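PDB 6VTV: gamma-glutamyl-gamma-aminobutyrate hydrolase PuuD from Escherichia coli, which hydrolyses the gamma-glutamyl linkage of gamma-glutamyl-gamma-aminobutyrate, releasing glutamate in the last step of the conversion of putrescine to 4-aminobutanoate. Local coordinates for residues S76-H81 against L121-V126; V163-E166 against L170-A173; K192-R197 against G207-V212; F219-Q224 against R238-G243. All blocks are in the same frame, centred on the assembly; numbering follows the deposited sequence.

How the contacts relate
Contacts 1, 3 and 4 are mostly buried, while contact 2, whose centre is about 16 Å from that of the chain, is partly open. Contacts 2, 3 and 4 all reach the large mixed sheet; in contacts 3 and 4 it is through neighbouring antiparallel strands, 209-214 and 220-223. Contact 2 and contact 4 also share a hydrophobic junction, where Leu171 meets Leu240 and Leu170 meets Phe219. Contact 1 joins a loop to helix 119-127, whose Leu121 packs on both of those strands. Aliphatic packing carries every contact, with an aromatic face added in contact 4. Contacts 1 and 2 each include one water bridging their two segments, and contact 3 alone carries a metal ligand.

Contact 1 (S76-H81 against L121-V126)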
# COMPACT_ATOMS: atom_id res chain seq x y z
N SER B 76 2.48 -13.81 9.65
CA SER B 76 2.80 -13.38 11.00
C SER B 76 1.66 -13.70 11.96
O SER B 76 0.49 -13.81 11.57
CB SER B 76 3.10 -11.88 11.03
OG SER B 76 1.90 -11.13 10.97
N ASN B 77 2.02 -13.86 13.23
CA ASN B 77 1.08 -14.10 14.32
C ASN B 77 1.06 -12.90 15.25
O ASN B 77 2.04 -12.18 15.38
CB ASN B 77 1.44 -15.37 15.11
CG ASN B 77 1.68 -16.56 14.22
OD1 ASN B 77 0.78 -17.00 13.50
ND2 ASN B 77 2.88 -17.13 14.28
N VAL B 78 -0.10 -12.70 15.90
CA VAL B 78 -0.23 -11.62 16.87
C VAL B 78 0.69 -11.88 18.05
O VAL B 78 0.86 -13.02 18.49
CB VAL B 78 -1.70 -11.50 17.31
CG1 VAL B 78 -1.88 -10.37 18.31
CG2 VAL B 78 -2.60 -11.29 16.10
N GLN B 79 1.29 -10.81 18.57
CA GLN B 79 2.14 -10.94 19.74
C GLN B 79 1.33 -11.46 20.92
O GLN B 79 0.26 -10.90 21.22
CB GLN B 79 2.78 -9.59 20.10
CG GLN B 79 3.78 -9.08 19.08
CD GLN B 79 4.11 -7.62 19.27
OE1 GLN B 79 5.21 -7.26 19.69
NE2 GLN B 79 3.15 -6.75 18.97
N PRO B 80 1.78 -12.51 21.61
CA PRO B 80 0.96 -13.10 22.68
C PRO B 80 0.67 -12.16 23.83
O PRO B 80 -0.31 -12.37 24.55
CB PRO B 80 1.80 -14.31 23.13
CG PRO B 80 2.67 -14.63 21.96
CD PRO B 80 2.99 -13.30 21.34
N HIS B 81 1.49 -11.13 24.04
CA HIS B 81 1.24 -10.20 25.14
C HIS B 81 0.03 -9.31 24.89
O HIS B 81 -0.46 -8.68 25.83
CB HIS B 81 2.47 -9.34 25.42
CG HIS B 81 2.64 -8.19 24.47
ND1 HIS B 81 3.33 -8.30 23.28
CD2 HIS B 81 2.21 -6.91 24.53
CE1 HIS B 81 3.32 -7.14 22.66
NE2 HIS B 81 2.64 -6.28 23.40
N LEU B 121 -9.05 -12.17 11.47
CA LEU B 121 -9.96 -12.76 12.45
C LEU B 121 -9.30 -12.85 13.81
O LEU B 121 -9.90 -12.50 14.84
CB LEU B 121 -10.43 -14.14 11.98
CG LEU B 121 -11.19 -15.00 13.00
CD1 LEU B 121 -12.31 -15.77 12.33
CD2 LEU B 121 -10.26 -15.98 13.72
N GLN B 122 -8.05 -13.32 13.85
CA GLN B 122 -7.32 -13.39 15.11
C GLN B 122 -7.08 -12.00 15.68
O GLN B 122 -7.08 -11.83 16.91
CB GLN B 122 -6.00 -14.13 14.90
CG GLN B 122 -6.18 -15.55 14.37
CD GLN B 122 -4.89 -16.16 13.85
OE1 GLN B 122 -3.87 -15.48 13.75
NE2 GLN B 122 -4.93 -17.44 13.52
N GLU B 123 -6.89 -11.00 14.82
CA GLU B 123 -6.81 -9.62 15.30
C GLU B 123 -8.15 -9.18 15.89
O GLU B 123 -8.18 -8.49 16.92
CB GLU B 123 -6.39 -8.70 14.17
CG GLU B 123 -4.92 -8.81 13.81
CD GLU B 123 -4.58 -8.13 12.49
OE1 GLU B 123 -5.51 -7.85 11.70
OE2 GLU B 123 -3.39 -7.86 12.24
N LEU B 124 -9.26 -9.56 15.26
CA LEU B 124 -10.58 -9.22 15.78
C LEU B 124 -10.80 -9.85 17.15
O LEU B 124 -11.31 -9.20 18.07
CB LEU B 124 -11.66 -9.68 14.81
CG LEU B 124 -12.52 -8.61 14.12
CD1 LEU B 124 -13.81 -9.24 13.59
CD2 LEU B 124 -12.84 -7.47 15.07
N VAL B 125 -10.44 -11.13 17.30
CA VAL B 125 -10.65 -11.83 18.56
C VAL B 125 -9.83 -11.19 19.67
O VAL B 125 -10.33 -10.97 20.78
CB VAL B 125 -10.32 -13.32 18.40
CG1 VAL B 125 -10.29 -14.02 19.75
CG2 VAL B 125 -11.33 -13.99 17.47
N VAL B 126 -8.58 -10.86 19.39
CA VAL B 126 -7.71 -10.28 20.42
C VAL B 126 -8.14 -8.85 20.73
O VAL B 126 -8.11 -8.43 21.90
CB VAL B 126 -6.24 -10.36 19.98
CG1 VAL B 126 -5.35 -9.59 20.94
CG2 VAL B 126 -5.80 -11.82 19.90
O HOH W 1 -2.03 -14.63 15.26
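Val78 supplies the apolar part of this contact, presenting both methyls to helix 119-127. Its CG1, anti to the backbone N (chi1 -179°), heads for Val126 and meets CG1 of that residue at 4.4 Å. The other branch, CG2, lies 4.1 Å from Glu123 CG, so the valine touches the aliphatic stem of the glutamate and not its carboxylate. Glu123 and Val126 are three residues apart, almost one turn, so the two methyls touch successive turns on one side of the helix.

The helix begins directly after Cys118, the predicted nucleophile, at the end of strand 114-117. This strand-turn-helix arrangement is the nucleophile elbow expected of a class I glutamine amidotransferase-like fold, and loop 76-81 flanks its helix.

Polar links across the contact run through one water. It accepts from Val78 N at 2.8 Å and donates to Gln122 OE1 at 2.5 Å, linking the loop backbone to a side chain that makes no direct bond across the contact. The amide nitrogen of Gln122 turns to Gln224 in a weak hydrogen bond. Beyond its CG the extended Glu123 chain runs past the valine, and its OE2 is held by salt bridges to Arg119 and Arg96 and by a hydrogen bond with Ser100.

Contact 2 (V163-E166 against L170-A173)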
# COMPACT_ATOMS: atom_id res chain seq x y z
N VAL B 163 -16.82 -26.23 7.28
CA VAL B 163 -17.26 -25.41 8.40
C VAL B 163 -18.78 -25.41 8.41
O VAL B 163 -19.43 -25.51 7.37
CB VAL B 163 -16.72 -23.96 8.33
CG1 VAL B 163 -15.21 -23.93 8.52
CG2 VAL B 163 -17.10 -23.31 7.01
N GLN B 164 -19.35 -25.33 9.61
CA GLN B 164 -20.79 -25.31 9.80
C GLN B 164 -21.21 -23.95 10.33
O GLN B 164 -20.70 -23.50 11.36
CB GLN B 164 -21.24 -26.42 10.75
CG GLN B 164 -22.74 -26.47 10.96
CD GLN B 164 -23.23 -27.86 11.32
OE1 GLN B 164 -23.57 -28.13 12.47
NE2 GLN B 164 -23.26 -28.74 10.33
N VAL B 165 -22.14 -23.30 9.63
CA VAL B 165 -22.57 -21.96 10.01
C VAL B 165 -23.43 -22.02 11.26
O VAL B 165 -24.33 -22.86 11.37
CB VAL B 165 -23.34 -21.30 8.85
CG1 VAL B 165 -23.94 -19.97 9.29
CG2 VAL B 165 -22.42 -21.10 7.66
N GLU B 166 -23.15 -21.14 12.22
CA GLU B 166 -24.01 -20.98 13.38
C GLU B 166 -25.14 -20.02 13.02
O GLU B 166 -24.89 -18.89 12.59
CB GLU B 166 -23.22 -20.45 14.57
CG GLU B 166 -24.02 -20.38 15.86
CD GLU B 166 -23.14 -20.22 17.09
OE1 GLU B 166 -22.22 -21.04 17.28
OE2 GLU B 166 -23.38 -19.26 17.87
N LEU B 170 -24.37 -13.07 10.75
CA LEU B 170 -24.17 -12.49 9.43
C LEU B 170 -24.12 -13.56 8.35
O LEU B 170 -24.71 -13.39 7.27
CB LEU B 170 -22.88 -11.66 9.41
CG LEU B 170 -22.93 -10.26 10.01
CD1 LEU B 170 -21.56 -9.59 9.91
CD2 LEU B 170 -23.99 -9.42 9.32
N LEU B 171 -23.42 -14.67 8.61
CA LEU B 171 -23.27 -15.70 7.59
C LEU B 171 -24.61 -16.31 7.22
O LEU B 171 -24.84 -16.65 6.05
CB LEU B 171 -22.31 -16.79 8.09
CG LEU B 171 -20.84 -16.39 8.20
CD1 LEU B 171 -19.99 -17.61 8.53
CD2 LEU B 171 -20.36 -15.73 6.92
N SER B 172 -25.52 -16.45 8.19
CA SER B 172 -26.84 -16.99 7.89
C SER B 172 -27.63 -16.05 6.98
O SER B 172 -28.35 -16.50 6.09
CB SER B 172 -27.61 -17.25 9.19
OG SER B 172 -27.12 -18.41 9.83
N ALA B 173 -27.50 -14.74 7.20
CA ALA B 173 -28.19 -13.78 6.35
C ALA B 173 -27.57 -13.75 4.95
O ALA B 173 -28.28 -13.59 3.96
CB ALA B 173 -28.17 -12.39 6.99
O HOH W 2 -24.60 -16.78 10.88
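Val165, the last residue of strand 161-165, points its side chain at the first turn of helix 170-174, and its CG1 methyl is the atom that does the touching. With CG1 placed anti to the backbone N (chi1 173°), it reaches between two consecutive helix residues: 3.8 Å from Leu171 CB on one of them and 3.6 Å from Ser172 OG on the other. The valine and leucine side chains cross at a slant, so Val165 rests on the base of Leu171 and leaves the leucine methyls to other neighbours. This is the close-packed half of the contact. Leu171 is buried, lying over Ala202 and Ala211 of strands 198-203 and 209-214, while Phe181 of strand 180-183 backs Val165.

Away from the buried leucine, toward Glu166 and Ser172, the fit becomes looser and wetter. Ser172 OG stands 3.6 Å from Glu166 O, and a water joins the two backbones. It lies 2.7 Å from Glu166 O, to which it can donate, and accepts from Ser172 N at 2.9 Å. The carboxylate of Glu166 leads away from the helix and takes no part.

The contact thus closes a short strand-loop-helix connection, three residues long between its segments, and packs the helix beside the end of strand 161-165. Ser172 N belongs to the first helical turn, where no earlier carbonyl of the helix is available to accept it, and the water meets that need. Leu170 N and Leu171 N bond instead to the carboxylate of Glu201, whose negative charge would be expected to suit the positive end of the helix dipole.

Contact 3 (K192-R197 against G207-V212); sequences KVVSPR and GLVEAV. With MN (manganese (II) ion), chain D.
Val194 is the centre of this contact, with Val212 and Val209 as its two partners. It lies in the irregular segment 192-197 and directs its side chain at strand 209-214, where the CG2 methyl alone makes the closest approaches. That methyl sits 4.4 Å from Val209 CG2 and equally 4.4 Å from Val212 CG1, so a single branch bridges two valines in a loose, wholly aliphatic cluster. Val194 remains partly exposed, whereas both strand valines are buried; Val212 also packs against Leu198.

That residues three apart should face the same way is explained by the classic beta bulge in the strand. Glu210 and Ala211 both stand opposite Ala202 of the antiparallel strand 198-203, and the extra residue shifts the alternation. Val209 and Val212 consequently look to the Val194 side, while the side chains between them leave from the other face of the sheet.

On that other face Glu210 binds the manganese ion. Its chain is bent at chi2 (-95°), which swings the carboxylate round to the metal. Glu210 OE2 bonds the manganese at 2.2 Å, while Glu210 OE1 stays 3.4 Å from the metal, so the carboxylate binds through one oxygen. A water bound to the manganese at 2.3 Å donates to Glu210 OE1 at 2.6 Å, which should restrain the carboxylate from rotating. His145, His161, Ser185 and His187 complete the set of protein ligands.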
# COMPACT_ATOMS: atom_id res chain seq x y z
N LYS B 192 -9.07 -19.15 20.72
CA LYS B 192 -9.19 -19.95 21.93
C LYS B 192 -10.41 -19.51 22.72
O LYS B 192 -11.42 -20.21 22.77
CB LYS B 192 -7.92 -19.85 22.78
CG LYS B 192 -7.94 -20.72 24.03
CD LYS B 192 -6.54 -20.95 24.56
CE LYS B 192 -5.87 -19.64 24.94
NZ LYS B 192 -4.45 -19.84 25.37
N VAL B 193 -10.32 -18.34 23.34
CA VAL B 193 -11.45 -17.71 24.03
C VAL B 193 -11.98 -16.60 23.14
O VAL B 193 -11.21 -15.77 22.63
CB VAL B 193 -11.03 -17.17 25.40
CG1 VAL B 193 -12.03 -16.14 25.90
CG2 VAL B 193 -10.90 -18.30 26.40
N VAL B 194 -13.29 -16.59 22.93
CA VAL B 194 -13.97 -15.55 22.16
C VAL B 194 -14.77 -14.70 23.13
O VAL B 194 -15.55 -15.22 23.94
CB VAL B 194 -14.86 -16.15 21.06
CG1 VAL B 194 -15.78 -15.09 20.49
CG2 VAL B 194 -13.99 -16.74 19.96
N SER B 195 -14.58 -13.38 23.06
CA SER B 195 -15.23 -12.47 23.97
C SER B 195 -16.75 -12.52 23.79
O SER B 195 -17.25 -12.84 22.71
CB SER B 195 -14.73 -11.04 23.74
OG SER B 195 -15.32 -10.13 24.65
N PRO B 196 -17.51 -12.20 24.85
CA PRO B 196 -18.97 -12.05 24.68
C PRO B 196 -19.35 -10.90 23.76
O PRO B 196 -20.51 -10.85 23.32
CB PRO B 196 -19.47 -11.81 26.11
CG PRO B 196 -18.26 -11.34 26.87
CD PRO B 196 -17.11 -12.07 26.26
N ARG B 197 -18.43 -9.99 23.45
CA ARG B 197 -18.69 -8.96 22.45
C ARG B 197 -18.85 -9.56 21.06
O ARG B 197 -19.47 -8.93 20.19
CB ARG B 197 -17.56 -7.93 22.44
CG ARG B 197 -17.45 -7.09 23.70
CD ARG B 197 -16.19 -6.24 23.68
NE ARG B 197 -16.23 -5.23 22.63
CZ ARG B 197 -15.18 -4.51 22.25
NH1 ARG B 197 -14.00 -4.68 22.83
NH2 ARG B 197 -15.31 -3.61 21.28
N GLY B 207 -14.78 -28.27 16.36
CA GLY B 207 -15.21 -27.27 17.31
C GLY B 207 -14.46 -25.96 17.26
O GLY B 207 -14.87 -25.00 17.93
N LEU B 208 -13.38 -25.88 16.48
CA LEU B 208 -12.60 -24.65 16.40
C LEU B 208 -13.42 -23.55 15.72
O LEU B 208 -14.03 -23.77 14.68
CB LEU B 208 -11.31 -24.88 15.62
CG LEU B 208 -10.37 -23.67 15.55
CD1 LEU B 208 -9.61 -23.50 16.86
CD2 LEU B 208 -9.41 -23.78 14.38
N VAL B 209 -13.41 -22.36 16.32
CA VAL B 209 -14.13 -21.23 15.75
C VAL B 209 -13.40 -20.78 14.49
O VAL B 209 -12.21 -20.44 14.53
CB VAL B 209 -14.25 -20.09 16.77
CG1 VAL B 209 -14.83 -18.86 16.11
CG2 VAL B 209 -15.11 -20.52 17.95
N GLU B 210 -14.11 -20.77 13.37
CA GLU B 210 -13.54 -20.38 12.08
C GLU B 210 -14.10 -19.07 11.56
O GLU B 210 -13.62 -18.58 10.52
CB GLU B 210 -13.76 -21.49 11.05
CG GLU B 210 -12.83 -22.69 11.21
CD GLU B 210 -11.60 -22.60 10.33
OE1 GLU B 210 -11.67 -21.93 9.28
OE2 GLU B 210 -10.57 -23.21 10.68
N ALA B 211 -15.09 -18.48 12.23
CA ALA B 211 -15.66 -17.22 11.80
C ALA B 211 -16.38 -16.57 12.98
O ALA B 211 -17.04 -17.26 13.76
CB ALA B 211 -16.63 -17.41 10.63
N VAL B 212 -16.24 -15.25 13.10
CA VAL B 212 -16.85 -14.48 14.18
C VAL B 212 -17.43 -13.20 13.59
O VAL B 212 -17.14 -12.81 12.46
CB VAL B 212 -15.85 -14.13 15.30
CG1 VAL B 212 -15.42 -15.37 16.05
CG2 VAL B 212 -14.64 -13.40 14.73
MN MN D . -8.98 -24.03 9.41
O HOH W 3 -9.58 -22.41 7.90

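Contact 4 (F219-Q224 against R238-G243)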
# COMPACT_ATOMS: atom_id res chain seq x y z
N PHE B 219 -21.63 -4.59 10.44
CA PHE B 219 -20.91 -5.60 9.67
C PHE B 219 -19.44 -5.56 10.09
O PHE B 219 -18.65 -4.79 9.55
CB PHE B 219 -21.06 -5.36 8.18
CG PHE B 219 -20.57 -6.50 7.33
CD1 PHE B 219 -19.23 -6.66 7.04
CD2 PHE B 219 -21.47 -7.42 6.81
CE1 PHE B 219 -18.78 -7.71 6.26
CE2 PHE B 219 -21.03 -8.48 6.03
CZ PHE B 219 -19.69 -8.62 5.75
N ALA B 220 -19.09 -6.40 11.07
CA ALA B 220 -17.71 -6.58 11.50
C ALA B 220 -17.46 -8.09 11.51
O ALA B 220 -17.61 -8.74 12.55
CB ALA B 220 -17.46 -5.95 12.86
N LEU B 221 -17.08 -8.63 10.36
CA LEU B 221 -17.00 -10.06 10.14
C LEU B 221 -15.55 -10.50 9.98
O LEU B 221 -14.76 -9.83 9.30
CB LEU B 221 -17.80 -10.47 8.90
CG LEU B 221 -17.66 -11.91 8.42
CD1 LEU B 221 -18.30 -12.88 9.40
CD2 LEU B 221 -18.26 -12.07 7.03
N GLY B 222 -15.21 -11.62 10.59
CA GLY B 222 -13.91 -12.24 10.39
C GLY B 222 -14.07 -13.70 10.04
O GLY B 222 -14.95 -14.38 10.55
N VAL B 223 -13.21 -14.17 9.14
CA VAL B 223 -13.17 -15.58 8.76
C VAL B 223 -11.73 -16.07 8.89
O VAL B 223 -10.77 -15.33 8.67
CB VAL B 223 -13.71 -15.82 7.33
CG1 VAL B 223 -15.13 -15.30 7.20
CG2 VAL B 223 -12.81 -15.18 6.28
N GLN B 224 -11.60 -17.34 9.27
CA GLN B 224 -10.28 -17.93 9.48
C GLN B 224 -9.65 -18.45 8.20
O GLN B 224 -8.42 -18.53 8.11
CB GLN B 224 -10.37 -19.05 10.52
CG GLN B 224 -9.04 -19.70 10.89
CD GLN B 224 -8.08 -18.74 11.57
OE1 GLN B 224 -8.19 -18.48 12.77
NE2 GLN B 224 -7.13 -18.21 10.80
N ARG B 238 -17.28 -15.09 -3.29
CA ARG B 238 -17.88 -13.94 -3.97
C ARG B 238 -18.97 -13.31 -3.11
O ARG B 238 -19.08 -12.08 -3.04
CB ARG B 238 -18.44 -14.38 -5.32
CG ARG B 238 -18.07 -13.47 -6.48
CD ARG B 238 -18.06 -14.22 -7.80
NE ARG B 238 -19.23 -15.08 -7.96
CZ ARG B 238 -19.17 -16.40 -8.13
NH1 ARG B 238 -18.00 -17.01 -8.18
NH2 ARG B 238 -20.29 -17.11 -8.26
N ILE B 239 -19.78 -14.13 -2.44
CA ILE B 239 -20.87 -13.60 -1.63
C ILE B 239 -20.33 -12.85 -0.42
O ILE B 239 -20.88 -11.82 -0.02
CB ILE B 239 -21.83 -14.74 -1.23
CG1 ILE B 239 -22.51 -15.32 -2.48
CG2 ILE B 239 -22.87 -14.24 -0.24
CD1 ILE B 239 -23.35 -16.54 -2.21
N LEU B 240 -19.25 -13.35 0.18
CA LEU B 240 -18.68 -12.70 1.36
C LEU B 240 -18.17 -11.31 1.02
O LEU B 240 -18.46 -10.33 1.73
CB LEU B 240 -17.56 -13.55 1.94
CG LEU B 240 -17.97 -14.88 2.58
CD1 LEU B 240 -16.74 -15.65 3.03
CD2 LEU B 240 -18.92 -14.64 3.74
N PHE B 241 -17.40 -11.19 -0.06
CA PHE B 241 -16.91 -9.88 -0.48
C PHE B 241 -18.05 -9.00 -0.97
O PHE B 241 -18.04 -7.78 -0.76
CB PHE B 241 -15.83 -10.04 -1.55
CG PHE B 241 -14.49 -10.44 -1.00
CD1 PHE B 241 -13.66 -9.51 -0.39
CD2 PHE B 241 -14.07 -11.76 -1.08
CE1 PHE B 241 -12.43 -9.89 0.12
CE2 PHE B 241 -12.85 -12.14 -0.57
CZ PHE B 241 -12.02 -11.21 0.03
N GLU B 242 -19.05 -9.59 -1.64
CA GLU B 242 -20.21 -8.81 -2.06
C GLU B 242 -20.95 -8.25 -0.85
O GLU B 242 -21.38 -7.09 -0.87
CB GLU B 242 -21.13 -9.67 -2.93
CG GLU B 242 -20.78 -9.65 -4.42
CD GLU B 242 -21.47 -10.79 -5.16
OE1 GLU B 242 -21.18 -11.03 -6.35
OE2 GLU B 242 -22.31 -11.45 -4.52
N GLY B 243 -21.09 -9.05 0.21
CA GLY B 243 -21.77 -8.57 1.40
C GLY B 243 -20.99 -7.49 2.13
O GLY B 243 -21.59 -6.57 2.70
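The ring of Phe219 presents one face to the backbone of Gly243 on helix 235-254. Gly243 O lies over that face, displaced toward the rim, with Phe219 CE2 at 3.9 Å and CZ at 4.1 Å from it. Placing CG anti to the backbone N (chi1 -168°) carries the ring off the start of strand 220-223 and up to the helix; the ring therefore meets main-chain atoms, Gly243 C and O.

Further along, the strand meets the helix through aliphatic ends. Leu240 leaves the helix obliquely, but its two methyls spread over the strand: CD2 meets Leu221 CD2 at 4.2 Å, and CD1 comes within 4.5 Å of Val223 CG1. Phe219, Leu221 and Val223, alternate residues of an extended chain, form a row on one face of the sheet, and Leu240 straddles the second and third of them. Leu170 and Leu171 of helix 170-174 close the same hydrophobic layer, Leu170 against Phe219 and Leu221, Leu171 against Leu240.

Strand 220-223 lies between 114-117 and 209-214, and the chain leaving it passes through His226 and Glu228 before entering the helix. Such a layered alpha/beta arrangement, with a strand leading through the predicted catalytic His and Glu to a helix laid back on the sheet, is characteristic of class I glutamine amidotransferase-like domains.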